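Local coordinates for protein Abbfa_003403 (Acinetobacter baumannii, PDB 4ZXH) that probably assembles a peptide product as a four-domain nonribosomal peptide synthetase, with condensation, adenylation, phosphopantetheine-bearing carrier and thioesterase domains in one chain, at residues A[106-118]-A[128-142]. Residues are numbered along the deposited sequence; the frame is centred on the assembly and turned at random.
Sequences DLTQLVEQDTKQP and RIHCYECGQNHYVIA. With PX4 (1,2-dimyristoyl-sn-glycero-3-phosphocholine), chain C.
Helix 106-115, which carries Val111 and Asp114, packs on a beta hairpin, its axis 9.9 Å from that of strand 128-135 and nearly antiparallel to it at 159°, as the connecting helix of a beta-alpha-beta unit in the condensation domain. Tyr132 is central. Val111 CG2 sits over its ring face in a CH-pi contact, 3.9 Å from the ring centroid, while Tyr132 OH donates to Asp114 OD2 at 2.7 Å, on the anti side and tilted 25° out of the carboxylate plane. Leu110 CD2 adds an oblique contact to the ring. Farther along the hairpin, Leu107 is swung with CG anti to the backbone N (chi1 -176°), which sends CD2 to Cys134 SG, 3.8 Å away, and to Val140. Just past the helix end, Arg128 grips Gln117 O end-on, NH2 and NH1 both donating to it at 3.0 and 3.2 Å, with that oxygen in the guanidinium plane. Arg128 NE donates to His130 NE2 at 3.0 Å, and His130 in turn lies against Asp114 CB. The other hairpin face bears Tyr139 and Ile141 of the phospholipid pocket. The chemistry thus divides the interface: apolar contacts toward the hairpin turn, a tyrosine held by face and hydroxyl in the middle, and an arginine whose guanidinium rotation three hydrogen bonds help fix.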
loop_
_atom_site.group_PDB
_atom_site.type_symbol
_atom_site.label_atom_id
_atom_site.label_comp_id
_atom_site.label_asym_id
_atom_site.label_seq_id
_atom_site.Cartn_x
_atom_site.Cartn_y
_atom_site.Cartn_z
ATOM N N ASP A 106 -10.537 -29.471 18.599
ATOM C CA ASP A 106 -11.688 -28.715 18.117
ATOM C C ASP A 106 -12.262 -27.763 19.160
ATOM O O ASP A 106 -12.641 -26.631 18.829
ATOM C CB ASP A 106 -12.781 -29.671 17.653
ATOM C CG ASP A 106 -12.340 -30.549 16.488
ATOM O OD1 ASP A 106 -11.502 -30.091 15.677
ATOM O OD2 ASP A 106 -12.838 -31.696 16.391
ATOM N N LEU A 107 -12.322 -28.211 20.413
ATOM C CA LEU A 107 -12.839 -27.370 21.483
ATOM C C LEU A 107 -11.994 -26.112 21.633
ATOM O O LEU A 107 -12.542 -25.017 21.781
ATOM C CB LEU A 107 -12.900 -28.129 22.815
ATOM C CG LEU A 107 -13.534 -27.336 23.973
ATOM C CD1 LEU A 107 -14.872 -26.727 23.549
ATOM C CD2 LEU A 107 -13.718 -28.176 25.214
ATOM N N THR A 108 -10.671 -26.256 21.583
ATOM C CA THR A 108 -9.806 -25.087 21.637
ATOM C C THR A 108 -10.160 -24.143 20.501
ATOM O O THR A 108 -10.303 -22.935 20.707
ATOM C CB THR A 108 -8.308 -25.437 21.545
ATOM O OG1 THR A 108 -7.931 -26.220 22.677
ATOM C CG2 THR A 108 -7.476 -24.177 21.560
ATOM N N GLN A 109 -10.323 -24.697 19.304
ATOM C CA GLN A 109 -10.551 -23.860 18.135
ATOM C C GLN A 109 -11.879 -23.126 18.289
ATOM O O GLN A 109 -11.967 -21.922 18.028
ATOM C CB GLN A 109 -10.516 -24.671 16.834
ATOM C CG GLN A 109 -10.636 -23.748 15.609
ATOM C CD GLN A 109 -10.456 -24.431 14.252
ATOM O OE1 GLN A 109 -10.070 -25.599 14.156
ATOM N NE2 GLN A 109 -10.761 -23.689 13.190
ATOM N N LEU A 110 -12.895 -23.850 18.757
ATOM C CA LEU A 110 -14.211 -23.271 18.996
ATOM C C LEU A 110 -14.148 -22.044 19.904
ATOM O O LEU A 110 -14.660 -20.973 19.561
ATOM C CB LEU A 110 -15.139 -24.320 19.608
ATOM C CG LEU A 110 -16.566 -23.850 19.895
ATOM C CD1 LEU A 110 -17.197 -23.278 18.622
ATOM C CD2 LEU A 110 -17.420 -24.979 20.473
ATOM N N VAL A 111 -13.521 -22.216 21.061
ATOM C CA VAL A 111 -13.361 -21.142 22.027
ATOM C C VAL A 111 -12.553 -19.983 21.435
ATOM O O VAL A 111 -12.860 -18.823 21.676
ATOM C CB VAL A 111 -12.681 -21.670 23.352
ATOM C CG1 VAL A 111 -12.365 -20.526 24.329
ATOM C CG2 VAL A 111 -13.563 -22.735 24.045
ATOM N N GLU A 112 -11.524 -20.279 20.651
ATOM C CA GLU A 112 -10.804 -19.196 19.988
ATOM C C GLU A 112 -11.749 -18.438 19.048
ATOM O O GLU A 112 -11.847 -17.217 19.140
ATOM C CB GLU A 112 -9.565 -19.723 19.251
ATOM C CG GLU A 112 -8.384 -20.005 20.217
ATOM C CD GLU A 112 -7.339 -20.995 19.676
ATOM O OE1 GLU A 112 -7.507 -21.494 18.537
ATOM O OE2 GLU A 112 -6.349 -21.278 20.402
ATOM N N GLN A 113 -12.484 -19.143 18.184
ATOM C CA GLN A 113 -13.370 -18.435 17.265
ATOM C C GLN A 113 -14.501 -17.709 18.008
ATOM O O GLN A 113 -14.828 -16.584 17.649
ATOM C CB GLN A 113 -13.926 -19.384 16.202
ATOM C CG GLN A 113 -13.905 -18.814 14.771
ATOM C CD GLN A 113 -12.494 -18.498 14.226
ATOM O OE1 GLN A 113 -11.470 -18.696 14.899
ATOM N NE2 GLN A 113 -12.450 -18.006 12.989
ATOM N N ASP A 114 -15.058 -18.303 19.059
ATOM C CA ASP A 114 -16.115 -17.633 19.824
ATOM C C ASP A 114 -15.661 -16.336 20.493
ATOM O O ASP A 114 -16.359 -15.324 20.433
ATOM C CB ASP A 114 -16.678 -18.568 20.887
ATOM C CG ASP A 114 -17.704 -19.530 20.333
ATOM O OD1 ASP A 114 -17.863 -19.565 19.095
ATOM O OD2 ASP A 114 -18.360 -20.232 21.145
ATOM N N THR A 115 -14.494 -16.367 21.132
ATOM C CA THR A 115 -13.984 -15.201 21.848
ATOM C C THR A 115 -13.496 -14.087 20.918
ATOM O O THR A 115 -13.315 -12.967 21.362
ATOM C CB THR A 115 -12.820 -15.582 22.809
ATOM O OG1 THR A 115 -11.691 -16.054 22.066
ATOM C CG2 THR A 115 -13.262 -16.652 23.817
ATOM N N LYS A 116 -13.277 -14.388 19.639
ATOM C CA LYS A 116 -12.904 -13.358 18.658
ATOM C C LYS A 116 -14.091 -12.605 18.046
ATOM O O LYS A 116 -13.905 -11.759 17.167
ATOM C CB LYS A 116 -12.072 -13.974 17.524
ATOM C CG LYS A 116 -10.604 -13.943 17.822
ATOM C CD LYS A 116 -9.794 -14.935 17.009
ATOM C CE LYS A 116 -8.449 -15.125 17.733
ATOM N NZ LYS A 116 -7.532 -16.070 17.030
ATOM N N GLN A 117 -15.308 -12.920 18.473
ATOM C CA GLN A 117 -16.458 -12.179 17.972
ATOM C C GLN A 117 -16.251 -10.759 18.459
ATOM O O GLN A 117 -15.792 -10.538 19.580
ATOM C CB GLN A 117 -17.778 -12.788 18.445
ATOM C CG GLN A 117 -18.119 -14.098 17.730
ATOM C CD GLN A 117 -18.942 -15.102 18.573
ATOM O OE1 GLN A 117 -19.196 -14.915 19.769
ATOM N NE2 GLN A 117 -19.337 -16.192 17.929
ATOM N N PRO A 118 -16.499 -9.794 17.586
ATOM C CA PRO A 118 -16.067 -8.423 17.852
ATOM C C PRO A 118 -17.031 -7.712 18.771
ATOM O O PRO A 118 -18.175 -8.130 18.828
ATOM C CB PRO A 118 -16.066 -7.778 16.450
ATOM C CG PRO A 118 -17.113 -8.509 15.716
ATOM C CD PRO A 118 -17.072 -9.946 16.242
ATOM N N ARG A 128 -17.770 -10.349 27.847
ATOM C CA ARG A 128 -18.611 -11.538 27.675
ATOM C C ARG A 128 -18.038 -12.711 28.441
ATOM O O ARG A 128 -16.835 -12.774 28.706
ATOM C CB ARG A 128 -18.709 -11.949 26.222
ATOM C CG ARG A 128 -19.187 -10.894 25.284
ATOM C CD ARG A 128 -19.492 -11.546 23.963
ATOM N NE ARG A 128 -18.330 -12.201 23.366
ATOM C CZ ARG A 128 -17.618 -11.663 22.376
ATOM N NH1 ARG A 128 -17.954 -10.468 21.903
ATOM N NH2 ARG A 128 -16.593 -12.321 21.845
ATOM N N ILE A 129 -18.909 -13.654 28.769
ATOM C CA ILE A 129 -18.492 -14.916 29.342
ATOM C C ILE A 129 -18.980 -16.039 28.452
ATOM O O ILE A 129 -20.179 -16.116 28.162
ATOM C CB ILE A 129 -19.050 -15.112 30.755
ATOM C CG1 ILE A 129 -18.558 -13.996 31.667
ATOM C CG2 ILE A 129 -18.657 -16.484 31.283
ATOM C CD1 ILE A 129 -19.357 -13.864 32.931
ATOM N N HIS A 130 -18.067 -16.903 28.014
ATOM C CA HIS A 130 -18.434 -18.025 27.151
ATOM C C HIS A 130 -18.284 -19.327 27.925
ATOM O O HIS A 130 -17.186 -19.636 28.368
ATOM C CB HIS A 130 -17.551 -18.067 25.902
ATOM C CG HIS A 130 -17.774 -16.942 24.938
ATOM N ND1 HIS A 130 -18.639 -17.038 23.868
ATOM C CD2 HIS A 130 -17.205 -15.715 24.849
ATOM C CE1 HIS A 130 -18.613 -15.909 23.178
ATOM N NE2 HIS A 130 -17.753 -15.088 23.751
ATOM N N CYS A 131 -19.363 -20.088 28.088
ATOM C CA CYS A 131 -19.303 -21.344 28.849
ATOM C C CYS A 131 -19.540 -22.583 28.000
ATOM O O CYS A 131 -20.352 -22.573 27.087
ATOM C CB CYS A 131 -20.322 -21.344 29.983
ATOM S SG CYS A 131 -20.261 -19.880 30.979
ATOM N N TYR A 132 -18.842 -23.662 28.331
ATOM C CA TYR A 132 -18.954 -24.900 27.594
ATOM C C TYR A 132 -18.990 -26.072 28.546
ATOM O O TYR A 132 -18.106 -26.221 29.385
ATOM C CB TYR A 132 -17.783 -25.059 26.645
ATOM C CG TYR A 132 -17.552 -23.871 25.753
ATOM C CD1 TYR A 132 -18.088 -23.818 24.468
ATOM C CD2 TYR A 132 -16.777 -22.812 26.183
ATOM C CE1 TYR A 132 -17.862 -22.730 23.648
ATOM C CE2 TYR A 132 -16.543 -21.725 25.372
ATOM C CZ TYR A 132 -17.082 -21.689 24.118
ATOM O OH TYR A 132 -16.841 -20.593 23.344
ATOM N N GLU A 133 -20.009 -26.909 28.411
ATOM C CA GLU A 133 -20.106 -28.136 29.183
ATOM C C GLU A 133 -19.290 -29.245 28.496
ATOM O O GLU A 133 -19.502 -29.533 27.323
ATOM C CB GLU A 133 -21.580 -28.535 29.344
ATOM C CG GLU A 133 -21.836 -29.781 30.209
ATOM C CD GLU A 133 -23.324 -30.054 30.437
ATOM O OE1 GLU A 133 -24.167 -29.422 29.758
ATOM O OE2 GLU A 133 -23.646 -30.910 31.294
ATOM N N CYS A 134 -18.367 -29.866 29.229
ATOM C CA CYS A 134 -17.492 -30.906 28.667
ATOM C C CYS A 134 -17.783 -32.314 29.160
ATOM O O CYS A 134 -17.242 -33.289 28.631
ATOM C CB CYS A 134 -16.040 -30.588 28.988
ATOM S SG CYS A 134 -15.581 -28.985 28.424
ATOM N N GLY A 135 -18.615 -32.409 30.192
ATOM C CA GLY A 135 -18.936 -33.674 30.831
ATOM C C GLY A 135 -19.666 -33.338 32.110
ATOM O O GLY A 135 -19.911 -32.159 32.368
ATOM N N GLN A 136 -20.014 -34.329 32.927
ATOM C CA GLN A 136 -20.787 -33.975 34.103
ATOM C C GLN A 136 -19.927 -33.175 35.078
ATOM O O GLN A 136 -18.839 -33.598 35.474
ATOM C CB GLN A 136 -21.383 -35.189 34.800
ATOM C CG GLN A 136 -22.446 -34.750 35.803
ATOM C CD GLN A 136 -23.000 -35.884 36.644
ATOM O OE1 GLN A 136 -22.510 -37.017 36.594
ATOM N NE2 GLN A 136 -24.026 -35.578 37.438
ATOM N N ASN A 137 -20.435 -31.991 35.410
ATOM C CA ASN A 137 -19.822 -31.062 36.346
ATOM C C ASN A 137 -18.476 -30.544 35.862
ATOM O O ASN A 137 -17.672 -30.039 36.638
ATOM C CB ASN A 137 -19.684 -31.716 37.715
ATOM C CG ASN A 137 -21.022 -31.924 38.387
ATOM O OD1 ASN A 137 -21.978 -31.186 38.133
ATOM N ND2 ASN A 137 -21.105 -32.940 39.241
ATOM N N HIS A 138 -18.259 -30.634 34.559
ATOM C CA HIS A 138 -16.983 -30.253 33.968
ATOM C C HIS A 138 -17.176 -29.210 32.850
ATOM O O HIS A 138 -17.871 -29.472 31.867
ATOM C CB HIS A 138 -16.292 -31.504 33.447
ATOM C CG HIS A 138 -14.940 -31.252 32.879
ATOM N ND1 HIS A 138 -14.228 -32.222 32.213
ATOM C CD2 HIS A 138 -14.169 -30.142 32.877
ATOM C CE1 HIS A 138 -13.069 -31.716 31.817
ATOM N NE2 HIS A 138 -13.013 -30.458 32.205
ATOM N N TYR A 139 -16.564 -28.038 33.009
ATOM C CA TYR A 139 -16.836 -26.896 32.139
ATOM C C TYR A 139 -15.558 -26.224 31.662
ATOM O O TYR A 139 -14.519 -26.326 32.312
ATOM C CB TYR A 139 -17.707 -25.855 32.854
ATOM C CG TYR A 139 -19.038 -26.383 33.322
ATOM C CD1 TYR A 139 -20.116 -26.443 32.462
ATOM C CD2 TYR A 139 -19.219 -26.833 34.629
ATOM C CE1 TYR A 139 -21.335 -26.935 32.875
ATOM C CE2 TYR A 139 -20.443 -27.335 35.058
ATOM C CZ TYR A 139 -21.502 -27.380 34.174
ATOM O OH TYR A 139 -22.736 -27.870 34.561
ATOM N N VAL A 140 -15.636 -25.546 30.518
ATOM C CA VAL A 140 -14.631 -24.555 30.150
ATOM C C VAL A 140 -15.302 -23.182 30.163
ATOM O O VAL A 140 -16.414 -23.011 29.661
ATOM C CB VAL A 140 -14.008 -24.839 28.776
ATOM C CG1 VAL A 140 -13.055 -23.728 28.375
ATOM C CG2 VAL A 140 -13.292 -26.185 28.800
ATOM N N ILE A 141 -14.638 -22.212 30.770
ATOM C CA ILE A 141 -15.213 -20.892 30.965
ATOM C C ILE A 141 -14.222 -19.886 30.449
ATOM O O ILE A 141 -13.088 -19.856 30.921
ATOM C CB ILE A 141 -15.506 -20.600 32.445
ATOM C CG1 ILE A 141 -16.276 -21.745 33.072
ATOM C CG2 ILE A 141 -16.329 -19.338 32.591
ATOM C CD1 ILE A 141 -17.680 -21.906 32.527
ATOM N N ALA A 142 -14.631 -19.061 29.492
ATOM C CA ALA A 142 -13.723 -18.060 28.934
ATOM C C ALA A 142 -14.292 -16.667 29.120
ATOM O O ALA A 142 -15.419 -16.378 28.702
ATOM C CB ALA A 142 -13.448 -18.331 27.458
HETATM O O1 PX4 C . -27.430 -24.277 34.211
HETATM O O2 PX4 C . -26.077 -26.505 34.164
HETATM P P1 PX4 C . -26.464 -25.232 34.878
HETATM O O3 PX4 C . -26.971 -25.607 36.366
HETATM C C1 PX4 C . -28.343 -25.673 36.759
HETATM C C2 PX4 C . -28.416 -26.313 38.149
HETATM N N1 PX4 C . -29.759 -26.227 38.763
HETATM C C3 PX4 C . -30.813 -26.419 37.751
HETATM C C4 PX4 C . -29.884 -27.273 39.793
HETATM C C5 PX4 C . -29.929 -24.919 39.413
HETATM O O4 PX4 C . -25.112 -24.430 35.262
HETATM C C6 PX4 C . -23.797 -24.833 34.867
HETATM C C7 PX4 C . -22.932 -23.583 34.741
HETATM C C8 PX4 C . -23.888 -22.482 34.291
HETATM O O5 PX4 C . -23.196 -21.246 34.134
HETATM C C9 PX4 C . -23.840 -19.971 34.427
HETATM O O6 PX4 C . -24.930 -19.944 34.970
HETATM C C10 PX4 C . -23.140 -18.686 34.065
HETATM C C11 PX4 C . -22.536 -18.027 35.296
HETATM C C12 PX4 C . -21.040 -17.842 35.089
HETATM C C13 PX4 C . -20.600 -16.530 35.724
HETATM C C14 PX4 C . -19.487 -16.774 36.729
HETATM C C15 PX4 C . -19.360 -15.548 37.616
HETATM C C16 PX4 C . -17.954 -14.990 37.528
HETATM C C17 PX4 C . -17.881 -13.629 38.193
HETATM C C18 PX4 C . -18.187 -12.526 37.180
HETATM C C19 PX4 C . -16.932 -11.786 36.747
HETATM C C20 PX4 C . -17.169 -11.098 35.407
HETATM C C21 PX4 C . -15.959 -10.254 35.007
HETATM C C22 PX4 C . -15.804 -10.125 33.500
HETATM O O7 PX4 C . -22.328 -23.237 35.997
HETATM C C23 PX4 C . -20.894 -22.939 35.888
HETATM O O8 PX4 C . -20.286 -23.457 34.971
HETATM C C24 PX4 C . -20.196 -21.995 36.873
HETATM C C25 PX4 C . -18.686 -21.797 36.660
HETATM C C26 PX4 C . -18.091 -20.700 37.563
HETATM C C27 PX4 C . -16.601 -20.419 37.288
HETATM C C28 PX4 C . -15.975 -19.367 38.210
HETATM C C29 PX4 C . -14.488 -19.093 37.923
HETATM C C30 PX4 C . -13.856 -18.084 38.894
HETATM C C31 PX4 C . -12.714 -17.208 38.322
HETATM C C32 PX4 C . -13.272 -16.057 37.471
HETATM C C33 PX4 C . -12.348 -14.849 37.253
HETATM C C34 PX4 C . -12.781 -14.022 36.039
HETATM C C35 PX4 C . -12.484 -12.521 36.103
HETATM C C36 PX4 C . -11.581 -12.070 34.966
#